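Local atomic coordinates of beta-agarase (Persicobacter, PDB entry 6AII), a protein that probably hydrolyses the beta-1,4 linkages of agarose to release neoagarobiose, as a member of glycoside hydrolase family 16. Residues Pro117-Ala122 against Arg319-Glu324; Tyr143-Ile148 against Ser176-Asn181. All coordinates share one frame; numbering follows the deposited sequence.

Contact 1. Residues Pro117-Ala122 against Arg319-Glu324; sequences PVFVEA and RVYTPE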
# COMPACT_ATOMS: atom_id res chain seq x y z
N PRO A 117 11.92 10.82 -11.21
CA PRO A 117 12.14 9.37 -11.27
C PRO A 117 12.51 8.83 -9.88
O PRO A 117 13.45 9.30 -9.15
CB PRO A 117 13.25 9.14 -12.32
CG PRO A 117 14.08 10.41 -12.22
CD PRO A 117 13.15 11.50 -11.71
N VAL A 118 11.78 7.82 -9.41
CA VAL A 118 12.05 7.28 -8.08
C VAL A 118 11.57 5.83 -7.98
O VAL A 118 10.56 5.49 -8.56
CB VAL A 118 11.36 8.13 -7.02
CG1 VAL A 118 9.85 8.15 -7.20
CG2 VAL A 118 11.73 7.73 -5.60
N PHE A 119 12.32 5.04 -7.25
CA PHE A 119 11.96 3.64 -6.96
C PHE A 119 11.65 3.57 -5.47
O PHE A 119 12.51 3.97 -4.60
CB PHE A 119 13.07 2.68 -7.38
CG PHE A 119 12.75 1.26 -7.00
CD1 PHE A 119 11.95 0.48 -7.81
CD2 PHE A 119 13.33 0.67 -5.88
CE1 PHE A 119 11.66 -0.83 -7.45
CE2 PHE A 119 13.04 -0.65 -5.54
CZ PHE A 119 12.22 -1.40 -6.32
N VAL A 120 10.46 3.03 -5.09
CA VAL A 120 10.05 2.94 -3.70
C VAL A 120 9.72 1.46 -3.42
O VAL A 120 8.89 0.93 -4.16
CB VAL A 120 8.80 3.80 -3.44
CG1 VAL A 120 8.30 3.66 -2.00
CG2 VAL A 120 9.08 5.27 -3.79
N GLU A 121 10.24 0.90 -2.36
CA GLU A 121 10.00 -0.53 -2.09
C GLU A 121 9.94 -0.75 -0.59
O GLU A 121 10.73 -0.18 0.18
CB GLU A 121 11.10 -1.37 -2.70
CG GLU A 121 10.88 -2.87 -2.72
CD GLU A 121 12.05 -3.57 -3.40
OE1 GLU A 121 13.22 -3.24 -3.04
OE2 GLU A 121 11.80 -4.51 -4.21
N ALA A 122 9.02 -1.65 -0.17
CA ALA A 122 8.95 -2.02 1.22
C ALA A 122 9.02 -3.54 1.32
O ALA A 122 8.49 -4.27 0.46
CB ALA A 122 7.66 -1.50 1.81
N ARG A 319 12.76 1.27 1.50
CA ARG A 319 13.96 1.90 0.83
C ARG A 319 13.48 2.63 -0.41
O ARG A 319 12.57 2.22 -1.13
CB ARG A 319 15.04 0.87 0.52
CG ARG A 319 14.66 -0.17 -0.54
CD ARG A 319 15.73 -1.23 -0.65
NE ARG A 319 15.50 -2.11 -1.76
CZ ARG A 319 16.38 -2.86 -2.40
NH1 ARG A 319 17.68 -2.73 -2.12
NH2 ARG A 319 15.94 -3.79 -3.25
N VAL A 320 14.11 3.80 -0.63
CA VAL A 320 13.81 4.68 -1.72
C VAL A 320 15.12 5.05 -2.44
O VAL A 320 16.08 5.36 -1.74
CB VAL A 320 13.08 5.94 -1.24
CG1 VAL A 320 12.89 6.91 -2.36
CG2 VAL A 320 11.71 5.55 -0.64
N TYR A 321 15.08 4.96 -3.76
CA TYR A 321 16.27 5.32 -4.56
C TYR A 321 15.84 6.24 -5.71
O TYR A 321 14.79 6.11 -6.30
CB TYR A 321 16.99 4.12 -5.16
CG TYR A 321 17.51 3.07 -4.22
CD1 TYR A 321 16.67 2.07 -3.74
CD2 TYR A 321 18.82 3.05 -3.79
CE1 TYR A 321 17.12 1.10 -2.87
CE2 TYR A 321 19.26 2.09 -2.91
CZ TYR A 321 18.44 1.07 -2.48
OH TYR A 321 18.94 0.12 -1.64
N THR A 322 16.78 7.14 -6.10
CA THR A 322 16.65 7.95 -7.27
C THR A 322 17.90 7.71 -8.16
O THR A 322 18.95 7.34 -7.69
CB THR A 322 16.47 9.44 -6.94
OG1 THR A 322 17.72 9.88 -6.37
CG2 THR A 322 15.25 9.66 -6.06
N PRO A 323 17.77 7.87 -9.48
CA PRO A 323 18.82 7.61 -10.45
C PRO A 323 19.84 8.75 -10.44
O PRO A 323 19.42 9.94 -10.33
CB PRO A 323 18.19 7.60 -11.85
CG PRO A 323 16.73 7.77 -11.63
CD PRO A 323 16.52 8.15 -10.20
N GLU A 324 21.12 8.35 -10.54
CA GLU A 324 22.18 9.35 -10.71
C GLU A 324 23.15 8.85 -11.76
O GLU A 324 23.30 7.68 -11.94
CB GLU A 324 22.78 9.59 -9.32
CG GLU A 324 24.22 9.39 -9.16
CD GLU A 324 24.62 9.55 -7.70
OE1 GLU A 324 25.04 8.53 -7.15
OE2 GLU A 324 24.54 10.70 -7.18
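F119 and E121 pair with Y321 and R319 across two antiparallel strands. Four backbone hydrogen bonds join them; F119 N reaches Y321 O at 2.9 Å, almost straight. V120 and V320 form the non-hydrogen-bonded pair between them.

The polar side-chain contact is a salt bridge. OE1 of E121 alone takes two bonds, from R319 NE and from R319 NH2, each 2.8 Å long. NH2 meets the syn lone pair of OE1. Carboxylate and guanidinium lie nearly coplanar, 4° apart. The guanidinium also donates to I9 O through NH1 and to P10 O through NH2.

Apolar contacts fill the rest. V118 CG2 meets V320 CG1 at 3.5 Å. V320 sends CG1 away from its own N (chi1 175°), which brings this methyl to V118 and leaves CG2 for V120. On the E121 and R319 side of the sheet, Y321 CD1 comes to the edge of the F119 ring, 4.2 Å from CD2. P117 CG and P323 CG touch at 3.8 Å.

A leucine in place of R319 would probably leave the buried E121 carboxylate without its counter-charge and the loop carbonyls without these donors. R319 thus links E121 to the N-terminal loop, on which F119 and Y321 also pack.

Contact 2. Residues Tyr143-Ile148 against Ser176-Asn181; sequences YEEIDI and SHHVFN
Y143-D147 and S176-F180 run antiparallel, their strand axes 171° apart, with five backbone hydrogen bonds. D147 N lies above the carbonyl plane of S176, 2.8 Å from its O. That oxygen also accepts from the hydroxyl of Y231.

Two of the three acids, E145 and D147, share a face with S176 and H178. E145 holds CG anti to its backbone N (chi1 167°) and stays extended, so it runs alongside H178. Its OE2 is 3.5 Å from H178 CD2. D147 OD2 meets the edge of the same imidazole, 3.1 Å from CD2, with carboxylate and ring planes 76° apart. D190 takes ND1 on the other side of the ring and probably fixes its rotation. The two acids are themselves close, E145 OE2 to D147 OD1 being 2.5 Å. E145 OE1 comes to the edge of the F180 ring, 3.9 Å from CE2. R183 makes a cation-pi contact with that ring.

Elsewhere the strands meet mainly through backbone. H177 CB sits 3.1 Å from E145 O, while its NE2 bonds to L265 O. F180 O lies at the edge of the Y143 ring, 3.4 Å from CD2, and the Y143 hydroxyl bonds to R183 N.

The sequence EID at E145-D147 matches the start of the GH16 active-site motif, in which the first glutamate is the nucleophile. E145 is therefore probably catalytic. D147 is its close partner within that motif. H178 and F180 flank the E145 carboxylate and probably limit its movement.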
# COMPACT_ATOMS: atom_id res chain seq x y z
N TYR A 143 -4.86 14.74 -5.19
CA TYR A 143 -5.29 14.61 -6.56
C TYR A 143 -4.59 13.44 -7.28
O TYR A 143 -5.09 12.98 -8.34
CB TYR A 143 -5.03 15.89 -7.36
CG TYR A 143 -6.23 16.81 -7.36
CD1 TYR A 143 -6.49 17.66 -6.30
CD2 TYR A 143 -7.16 16.73 -8.38
CE1 TYR A 143 -7.62 18.46 -6.28
CE2 TYR A 143 -8.29 17.52 -8.38
CZ TYR A 143 -8.52 18.38 -7.33
OH TYR A 143 -9.66 19.13 -7.37
N GLU A 144 -3.40 13.02 -6.81
CA GLU A 144 -2.62 12.03 -7.55
C GLU A 144 -2.08 11.00 -6.55
O GLU A 144 -1.55 11.35 -5.53
CB GLU A 144 -1.46 12.64 -8.32
CG GLU A 144 -1.92 13.59 -9.42
CD GLU A 144 -0.85 14.34 -10.17
OE1 GLU A 144 0.34 13.94 -10.09
OE2 GLU A 144 -1.24 15.33 -10.89
N GLU A 145 -2.28 9.73 -6.85
CA GLU A 145 -2.00 8.63 -5.89
C GLU A 145 -1.39 7.44 -6.66
O GLU A 145 -1.84 7.11 -7.76
CB GLU A 145 -3.32 8.25 -5.24
CG GLU A 145 -3.32 6.93 -4.44
CD GLU A 145 -4.63 6.55 -3.82
OE1 GLU A 145 -5.40 7.50 -3.56
OE2 GLU A 145 -4.87 5.30 -3.55
N ILE A 146 -0.47 6.72 -6.02
CA ILE A 146 0.03 5.46 -6.55
C ILE A 146 -0.14 4.37 -5.49
O ILE A 146 0.28 4.56 -4.39
CB ILE A 146 1.51 5.63 -6.97
CG1 ILE A 146 1.63 6.61 -8.13
CG2 ILE A 146 2.13 4.25 -7.31
CD1 ILE A 146 3.06 7.09 -8.38
N ASP A 147 -0.73 3.25 -5.86
CA ASP A 147 -0.97 2.15 -4.91
C ASP A 147 0.04 1.03 -5.19
O ASP A 147 -0.11 0.30 -6.24
CB ASP A 147 -2.37 1.60 -5.07
CG ASP A 147 -3.39 2.72 -4.91
OD1 ASP A 147 -3.28 3.45 -3.91
OD2 ASP A 147 -4.15 2.91 -5.87
N ILE A 148 1.01 0.93 -4.24
CA ILE A 148 2.06 -0.03 -4.30
C ILE A 148 1.48 -1.42 -3.98
O ILE A 148 1.80 -2.39 -4.63
CB ILE A 148 3.24 0.37 -3.44
CG1 ILE A 148 3.82 1.71 -3.96
CG2 ILE A 148 4.31 -0.69 -3.46
CD1 ILE A 148 4.91 2.29 -3.13
N SER A 176 -2.10 -0.45 -8.64
CA SER A 176 -2.94 0.56 -9.27
C SER A 176 -2.45 1.96 -8.94
O SER A 176 -1.37 2.16 -8.36
CB SER A 176 -4.40 0.36 -8.79
OG SER A 176 -5.26 1.04 -9.69
N HIS A 177 -3.21 2.94 -9.37
CA HIS A 177 -2.97 4.37 -9.06
C HIS A 177 -4.29 5.10 -9.33
O HIS A 177 -5.16 4.53 -9.99
CB HIS A 177 -1.83 4.89 -9.93
CG HIS A 177 -2.22 5.13 -11.35
ND1 HIS A 177 -2.25 4.14 -12.30
CD2 HIS A 177 -2.72 6.26 -11.95
CE1 HIS A 177 -2.65 4.63 -13.46
NE2 HIS A 177 -3.00 5.97 -13.26
N HIS A 178 -4.40 6.36 -8.87
CA HIS A 178 -5.65 7.14 -9.10
C HIS A 178 -5.24 8.56 -9.50
O HIS A 178 -4.26 9.07 -8.96
CB HIS A 178 -6.51 7.24 -7.84
CG HIS A 178 -7.04 5.95 -7.32
ND1 HIS A 178 -8.36 5.65 -7.42
CD2 HIS A 178 -6.43 4.91 -6.68
CE1 HIS A 178 -8.59 4.47 -6.86
NE2 HIS A 178 -7.40 3.97 -6.40
N VAL A 179 -6.01 9.10 -10.44
CA VAL A 179 -6.02 10.55 -10.59
C VAL A 179 -7.47 11.02 -10.46
O VAL A 179 -8.41 10.47 -11.05
CB VAL A 179 -5.36 11.02 -11.90
CG1 VAL A 179 -3.86 10.78 -11.88
CG2 VAL A 179 -5.97 10.38 -13.14
N PHE A 180 -7.61 12.06 -9.65
CA PHE A 180 -8.86 12.60 -9.30
C PHE A 180 -9.11 13.91 -10.07
O PHE A 180 -8.21 14.47 -10.66
CB PHE A 180 -8.92 12.87 -7.80
CG PHE A 180 -8.79 11.61 -6.96
CD1 PHE A 180 -9.89 10.82 -6.69
CD2 PHE A 180 -7.54 11.21 -6.47
CE1 PHE A 180 -9.78 9.67 -5.93
CE2 PHE A 180 -7.44 10.05 -5.71
CZ PHE A 180 -8.55 9.27 -5.48
N ASN A 181 -10.37 14.34 -10.02
CA ASN A 181 -10.74 15.58 -10.70
C ASN A 181 -11.88 16.22 -9.90
O ASN A 181 -12.75 15.52 -9.39
CB ASN A 181 -11.17 15.29 -12.14
CG ASN A 181 -11.31 16.55 -12.98
OD1 ASN A 181 -10.44 17.41 -12.98
ND2 ASN A 181 -12.42 16.63 -13.71

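Overall arrangement
Both contacts are buried antiparallel strand pairs, but they lie in different sheets of the GH16 beta-sandwich. Contact 1 joins strands 118-125 and 312-325, far apart in sequence. Contact 2 joins the nearer strands 144-151 and 173-181 in the other sheet. Their centres are 18 Å apart. They meet in the core, where V120 CG1 packs on I148 CD1 at 3.8 Å. Contact 1 pairs its acid with an arginine and otherwise relies on valines, prolines and aromatic rings. Contact 2 gathers two acids and one histidine on one face, as suits a probable catalytic strand. A calcium ion lies about 11 Å from the R319 side chain of contact 1.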